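Local coordinates for protein activating signal cointegrator 1 complex subunit 2 (Homo sapiens, PDB 6YXQ) that binds polyubiquitin chains and so recruits its partner ASCC3 to sites of DNA alkylation damage, and also takes part in the rescue of stalled ribosomes, at residues B[196-201]-B[271-276]; B[204-209]-B[277-282]. One frame throughout, in Å; residues are numbered along the deposited sequence.

Contact 1 of 2, residues B[196-201]-B[271-276]; sequences SDLDET and CQTFQK
Leu-198 and Thr-273 form the close-packed half of this contact. The methyl CG2 of Thr-273, held anti to its own backbone N (the hydroxyl OG1 lies beside that N, chi1 -48°), reaches across to helix 193-216 and lies 3.9 Å from Leu-198 CG. The same methyl comes within 3.8 Å of the backbone N of Asp-199, so it rests against main chain as well as side chain. Deeper in, Leu-198 turns its CD1 obliquely to the ring of Phe-274, 4.1 Å from CE1; Leu-260 and Phe-263 of helix 243-266 touch that ring too, and Ile-162 touches Leu-198. The short helix 271-275 thus lies beside the start of helix 193-216, in the mainly helical, ASCC3-binding N-terminal part of ASCC2, with segment axes 9.6 Å apart and running in the same general direction, 32° from parallel. Toward solvent the packing gives way to one charged pair. Lys-276, extended beyond CG, brings NZ to 3.1 Å from OD2 of Asp-199 in a salt bridge, the NZ arriving from above the carboxylate plane and the two side chains crossing at about a right angle. The other carboxylate oxygen, OD1, accepts a hydrogen bond from NE2 of His-277.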
loop_
_atom_site.group_PDB
_atom_site.type_symbol
_atom_site.label_atom_id
_atom_site.label_comp_id
_atom_site.label_asym_id
_atom_site.label_seq_id
_atom_site.Cartn_x
_atom_site.Cartn_y
_atom_site.Cartn_z
ATOM N N SER B 196 -17.469 13.164 5.648
ATOM C CA SER B 196 -17.083 14.485 6.133
ATOM C C SER B 196 -15.584 14.701 6.003
ATOM O O SER B 196 -15.138 15.742 5.509
ATOM C CB SER B 196 -17.530 14.671 7.586
ATOM O OG SER B 196 -18.827 14.146 7.799
ATOM N N ASP B 197 -14.791 13.719 6.444
ATOM C CA ASP B 197 -13.350 13.787 6.242
ATOM C C ASP B 197 -13.044 14.121 4.789
ATOM O O ASP B 197 -12.395 15.133 4.485
ATOM C CB ASP B 197 -12.701 12.464 6.644
ATOM C CG ASP B 197 -12.308 12.425 8.107
ATOM O OD1 ASP B 197 -12.910 13.175 8.912
ATOM O OD2 ASP B 197 -11.388 11.646 8.442
ATOM N N LEU B 198 -13.578 13.305 3.877
ATOM C CA LEU B 198 -13.449 13.571 2.450
ATOM C C LEU B 198 -13.849 15.002 2.129
ATOM O O LEU B 198 -13.102 15.739 1.474
ATOM C CB LEU B 198 -14.315 12.588 1.669
ATOM C CG LEU B 198 -14.200 12.663 0.157
ATOM C CD1 LEU B 198 -12.750 12.508 -0.235
ATOM C CD2 LEU B 198 -15.059 11.582 -0.465
ATOM N N ASP B 199 -15.022 15.415 2.614
ATOM C CA ASP B 199 -15.467 16.791 2.447
ATOM C C ASP B 199 -14.357 17.767 2.818
ATOM O O ASP B 199 -13.882 18.539 1.978
ATOM C CB ASP B 199 -16.713 17.023 3.299
ATOM C CG ASP B 199 -17.407 18.324 2.974
ATOM O OD1 ASP B 199 -16.973 19.019 2.033
ATOM O OD2 ASP B 199 -18.391 18.651 3.667
ATOM N N GLU B 200 -13.887 17.700 4.066
ATOM C CA GLU B 200 -12.896 18.665 4.526
ATOM C C GLU B 200 -11.603 18.569 3.732
ATOM O O GLU B 200 -10.861 19.557 3.643
ATOM C CB GLU B 200 -12.621 18.464 6.017
ATOM C CG GLU B 200 -13.870 18.405 6.884
ATOM C CD GLU B 200 -13.559 18.020 8.315
ATOM O OE1 GLU B 200 -12.415 18.260 8.756
ATOM O OE2 GLU B 200 -14.450 17.467 8.995
ATOM N N THR B 201 -11.333 17.408 3.134
ATOM C CA THR B 201 -10.103 17.225 2.379
ATOM C C THR B 201 -10.206 17.803 0.975
ATOM O O THR B 201 -9.181 18.159 0.379
ATOM C CB THR B 201 -9.760 15.739 2.333
ATOM O OG1 THR B 201 -9.700 15.242 3.675
ATOM C CG2 THR B 201 -8.429 15.497 1.636
ATOM N N CYS B 271 -18.471 10.398 -5.232
ATOM C CA CYS B 271 -18.486 11.388 -6.310
ATOM C C CYS B 271 -19.315 12.612 -5.956
ATOM O O CYS B 271 -18.930 13.744 -6.277
ATOM C CB CYS B 271 -19.022 10.758 -7.596
ATOM S SG CYS B 271 -17.922 9.621 -8.428
ATOM N N GLN B 272 -20.471 12.408 -5.324
ATOM C CA GLN B 272 -21.298 13.551 -4.964
ATOM C C GLN B 272 -20.557 14.470 -4.008
ATOM O O GLN B 272 -20.577 15.697 -4.175
ATOM C CB GLN B 272 -22.622 13.089 -4.362
ATOM C CG GLN B 272 -23.570 14.234 -4.053
ATOM C CD GLN B 272 -23.964 15.043 -5.286
ATOM O OE1 GLN B 272 -23.427 16.127 -5.531
ATOM N NE2 GLN B 272 -24.913 14.520 -6.059
ATOM N N THR B 273 -19.865 13.896 -3.020
ATOM C CA THR B 273 -19.000 14.708 -2.170
ATOM C C THR B 273 -18.057 15.555 -3.013
ATOM O O THR B 273 -17.888 16.751 -2.753
ATOM C CB THR B 273 -18.214 13.814 -1.209
ATOM O OG1 THR B 273 -19.113 12.893 -0.580
ATOM C CG2 THR B 273 -17.513 14.652 -0.149
ATOM N N PHE B 274 -17.476 14.960 -4.062
ATOM C CA PHE B 274 -16.625 15.714 -4.977
ATOM C C PHE B 274 -17.413 16.813 -5.678
ATOM O O PHE B 274 -16.982 17.971 -5.730
ATOM C CB PHE B 274 -15.998 14.782 -6.013
ATOM C CG PHE B 274 -14.716 14.140 -5.569
ATOM C CD1 PHE B 274 -14.729 13.059 -4.703
ATOM C CD2 PHE B 274 -13.499 14.594 -6.042
ATOM C CE1 PHE B 274 -13.550 12.454 -4.303
ATOM C CE2 PHE B 274 -12.313 13.995 -5.640
ATOM C CZ PHE B 274 -12.340 12.922 -4.770
ATOM N N GLN B 275 -18.580 16.472 -6.223
ATOM C CA GLN B 275 -19.285 17.452 -7.037
ATOM C C GLN B 275 -19.871 18.575 -6.194
ATOM O O GLN B 275 -20.092 19.674 -6.711
ATOM C CB GLN B 275 -20.368 16.764 -7.868
ATOM C CG GLN B 275 -21.033 17.675 -8.891
ATOM C CD GLN B 275 -20.046 18.424 -9.768
ATOM O OE1 GLN B 275 -18.979 17.915 -10.105
ATOM N NE2 GLN B 275 -20.407 19.645 -10.144
ATOM N N LYS B 276 -20.103 18.331 -4.904
ATOM C CA LYS B 276 -20.493 19.408 -4.002
ATOM C C LYS B 276 -19.483 20.548 -4.036
ATOM O O LYS B 276 -19.835 21.703 -3.765
ATOM C CB LYS B 276 -20.654 18.851 -2.585
ATOM C CG LYS B 276 -20.283 19.797 -1.460
ATOM C CD LYS B 276 -20.773 19.260 -0.126
ATOM C CE LYS B 276 -20.284 20.108 1.031
ATOM N NZ LYS B 276 -20.917 19.682 2.303
#

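Contact 2 of 2, residues B[204-209]-B[277-282]; sequences TILQVF and HDFCYR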
loop_
_atom_site.group_PDB
_atom_site.type_symbol
_atom_site.label_atom_id
_atom_site.label_comp_id
_atom_site.label_asym_id
_atom_site.label_seq_id
_atom_site.Cartn_x
_atom_site.Cartn_y
_atom_site.Cartn_z
ATOM N N THR B 204 -8.290 21.043 0.018
ATOM C CA THR B 204 -6.856 20.838 -0.166
ATOM C C THR B 204 -6.580 20.196 -1.518
ATOM O O THR B 204 -5.678 20.624 -2.251
ATOM C CB THR B 204 -6.283 19.984 0.962
ATOM O OG1 THR B 204 -6.526 18.600 0.683
ATOM C CG2 THR B 204 -6.924 20.351 2.292
ATOM N N ILE B 205 -7.373 19.182 -1.876
ATOM C CA ILE B 205 -7.201 18.491 -3.156
ATOM C C ILE B 205 -7.225 19.490 -4.304
ATOM O O ILE B 205 -6.281 19.578 -5.101
ATOM C CB ILE B 205 -8.288 17.418 -3.343
ATOM C CG1 ILE B 205 -8.161 16.331 -2.270
ATOM C CG2 ILE B 205 -8.207 16.842 -4.744
ATOM C CD1 ILE B 205 -9.102 15.158 -2.463
ATOM N N LEU B 206 -8.312 20.258 -4.399
ATOM C CA LEU B 206 -8.414 21.289 -5.426
ATOM C C LEU B 206 -7.238 22.244 -5.359
ATOM O O LEU B 206 -6.703 22.655 -6.397
ATOM C CB LEU B 206 -9.723 22.062 -5.274
ATOM C CG LEU B 206 -10.999 21.292 -5.592
ATOM C CD1 LEU B 206 -12.214 22.053 -5.081
ATOM C CD2 LEU B 206 -11.110 21.025 -7.083
ATOM N N GLN B 207 -6.816 22.603 -4.138
ATOM C CA GLN B 207 -5.669 23.489 -3.981
ATOM C C GLN B 207 -4.465 22.945 -4.734
ATOM O O GLN B 207 -3.777 23.690 -5.449
ATOM C CB GLN B 207 -5.348 23.671 -2.500
ATOM C CG GLN B 207 -4.264 24.683 -2.237
ATOM C CD GLN B 207 -4.566 26.011 -2.883
ATOM O OE1 GLN B 207 -5.670 26.539 -2.749
ATOM N NE2 GLN B 207 -3.589 26.562 -3.592
ATOM N N VAL B 208 -4.235 21.632 -4.620
ATOM C CA VAL B 208 -3.187 20.974 -5.397
ATOM C C VAL B 208 -3.209 21.469 -6.838
ATOM O O VAL B 208 -2.234 22.053 -7.329
ATOM C CB VAL B 208 -3.351 19.447 -5.322
ATOM C CG1 VAL B 208 -2.292 18.756 -6.169
ATOM C CG2 VAL B 208 -3.291 18.979 -3.872
ATOM N N PHE B 209 -4.357 21.329 -7.503
ATOM C CA PHE B 209 -4.465 21.712 -8.909
ATOM C C PHE B 209 -4.054 23.162 -9.128
ATOM O O PHE B 209 -3.190 23.448 -9.968
ATOM C CB PHE B 209 -5.886 21.446 -9.417
ATOM C CG PHE B 209 -6.162 19.988 -9.656
ATOM C CD1 PHE B 209 -5.746 19.368 -10.821
ATOM C CD2 PHE B 209 -6.788 19.225 -8.688
ATOM C CE1 PHE B 209 -5.975 18.017 -11.028
ATOM C CE2 PHE B 209 -7.024 17.875 -8.892
ATOM C CZ PHE B 209 -6.615 17.274 -10.064
ATOM N N HIS B 277 -18.234 20.252 -4.397
ATOM C CA HIS B 277 -17.184 21.259 -4.481
ATOM C C HIS B 277 -16.906 21.681 -5.919
ATOM O O HIS B 277 -15.792 22.116 -6.230
ATOM C CB HIS B 277 -15.905 20.751 -3.817
ATOM C CG HIS B 277 -15.985 20.676 -2.321
ATOM N ND1 HIS B 277 -15.389 21.605 -1.496
ATOM C CD2 HIS B 277 -16.589 19.781 -1.504
ATOM C CE1 HIS B 277 -15.620 21.284 -0.235
ATOM N NE2 HIS B 277 -16.345 20.180 -0.213
ATOM N N ASP B 278 -17.898 21.553 -6.802
ATOM C CA ASP B 278 -17.809 22.026 -8.185
ATOM C C ASP B 278 -16.622 21.395 -8.916
ATOM O O ASP B 278 -15.842 22.075 -9.586
ATOM C CB ASP B 278 -17.740 23.556 -8.227
ATOM C CG ASP B 278 -18.096 24.124 -9.592
ATOM O OD1 ASP B 278 -18.796 23.431 -10.369
ATOM O OD2 ASP B 278 -17.673 25.265 -9.884
ATOM N N PHE B 279 -16.499 20.069 -8.798
ATOM C CA PHE B 279 -15.286 19.399 -9.264
ATOM C C PHE B 279 -15.239 19.273 -10.784
ATOM O O PHE B 279 -14.187 19.509 -11.391
ATOM C CB PHE B 279 -15.156 18.020 -8.615
ATOM C CG PHE B 279 -13.749 17.497 -8.589
ATOM C CD1 PHE B 279 -12.878 17.868 -7.581
ATOM C CD2 PHE B 279 -13.295 16.642 -9.578
ATOM C CE1 PHE B 279 -11.575 17.394 -7.558
ATOM C CE2 PHE B 279 -11.992 16.163 -9.564
ATOM C CZ PHE B 279 -11.131 16.543 -8.551
ATOM N N CYS B 280 -16.361 18.894 -11.409
ATOM C CA CYS B 280 -16.399 18.751 -12.864
ATOM C C CYS B 280 -15.920 20.006 -13.574
ATOM O O CYS B 280 -15.158 19.923 -14.544
ATOM C CB CYS B 280 -17.812 18.405 -13.333
ATOM S SG CYS B 280 -18.353 16.733 -12.990
ATOM N N TYR B 281 -16.374 21.180 -13.123
ATOM C CA TYR B 281 -15.918 22.413 -13.754
ATOM C C TYR B 281 -14.457 22.691 -13.425
ATOM O O TYR B 281 -13.692 23.145 -14.288
ATOM C CB TYR B 281 -16.783 23.601 -13.327
ATOM C CG TYR B 281 -16.186 24.925 -13.758
ATOM C CD1 TYR B 281 -16.117 25.267 -15.103
ATOM C CD2 TYR B 281 -15.653 25.809 -12.831
ATOM C CE1 TYR B 281 -15.553 26.461 -15.512
ATOM C CE2 TYR B 281 -15.085 27.010 -13.231
ATOM C CZ TYR B 281 -15.039 27.329 -14.572
ATOM O OH TYR B 281 -14.476 28.518 -14.977
ATOM N N ARG B 282 -14.049 22.425 -12.184
ATOM C CA ARG B 282 -12.684 22.752 -11.787
ATOM C C ARG B 282 -11.672 21.962 -12.604
ATOM O O ARG B 282 -10.663 22.514 -13.057
ATOM C CB ARG B 282 -12.499 22.509 -10.293
ATOM C CG ARG B 282 -12.911 23.698 -9.429
ATOM C CD ARG B 282 -12.066 24.919 -9.731
ATOM N NE ARG B 282 -10.726 24.826 -9.149
ATOM C CZ ARG B 282 -10.442 25.098 -7.878
ATOM N NH1 ARG B 282 -11.405 25.477 -7.045
ATOM N NH2 ARG B 282 -9.193 24.991 -7.437
#
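Leu-206 points at 277-282 and spreads its branches over three partners. Its CD2 approaches the ring of Phe-279 obliquely, 3.7 Å from CD1, and also reaches the aliphatic start of Arg-282, 3.8 Å from CB. The other methyl, CD1, faces the turn before helix 279-300 and lies 3.8 Å from the backbone O of His-277. With CG anti to the carbonyl carbon (chi1 -69°), the leucine directs this fork into the angle between the turn and the first turn of helix 279-300.

Arg-282 wraps round the same leucine. Bent at both chi2 and chi3, its chain brings the guanidinium back so that one flat face lies over Leu-206, whose CD2 sits 4.2 Å from the plane above the centre of the group. Leu-206 CB is under the same face but displaced toward NH2, 3.7 Å from that atom. The guanidinium covers the leucine by van der Waals contact, and no hydrogen bond joins the two segments. With an alanine in its place the guanidinium and its bent chain are gone, and Leu-206 is likely to be left with a gap on that side.

On the buried side, Phe-279 has CG anti to the backbone N (chi1 -157°), which swings its ring toward helix 193-216. Ile-205 CG2 meets this ring at its edge, 4.4 Å from CE1, whereas Phe-209 approaches obliquely, its CE2 4.3 Å from CZ. Leu-260 of helix 243-266 and Ile-326 and Ile-330 of helix 306-340 also touch Phe-279, and Phe-274 meets its ring edge-to-face. Ile-205 also packs on Leu-14 of the ASCC3 chain, so one isoleucine adjoins both this core and the partner protein. The arrangement is that of a hydrophobic core between packed helices, formed where 193-216, 243-266, 279-300 and 306-340 meet.

Helix 193-216 comes first in the chain and supplies 196-201 to contact 1 and then 204-209, further along, to contact 2. The chain next runs through helix 243-266 and returns with 271-276, closing the loop of contact 1 over 69 intervening residues. Helix 279-300 follows directly, and 277-282 closes contact 2 over 67. The segments alternate along the sequence, so the two loops cross. Their centres lie about 10 Å apart, and across the turn that joins them Gln-275 OE1 lies 3.1 Å from Cys-280 N, a probable hydrogen bond. Together they tie successive turns of helix 193-216 to helix 271-275 and, past the turn, to the start of helix 279-300.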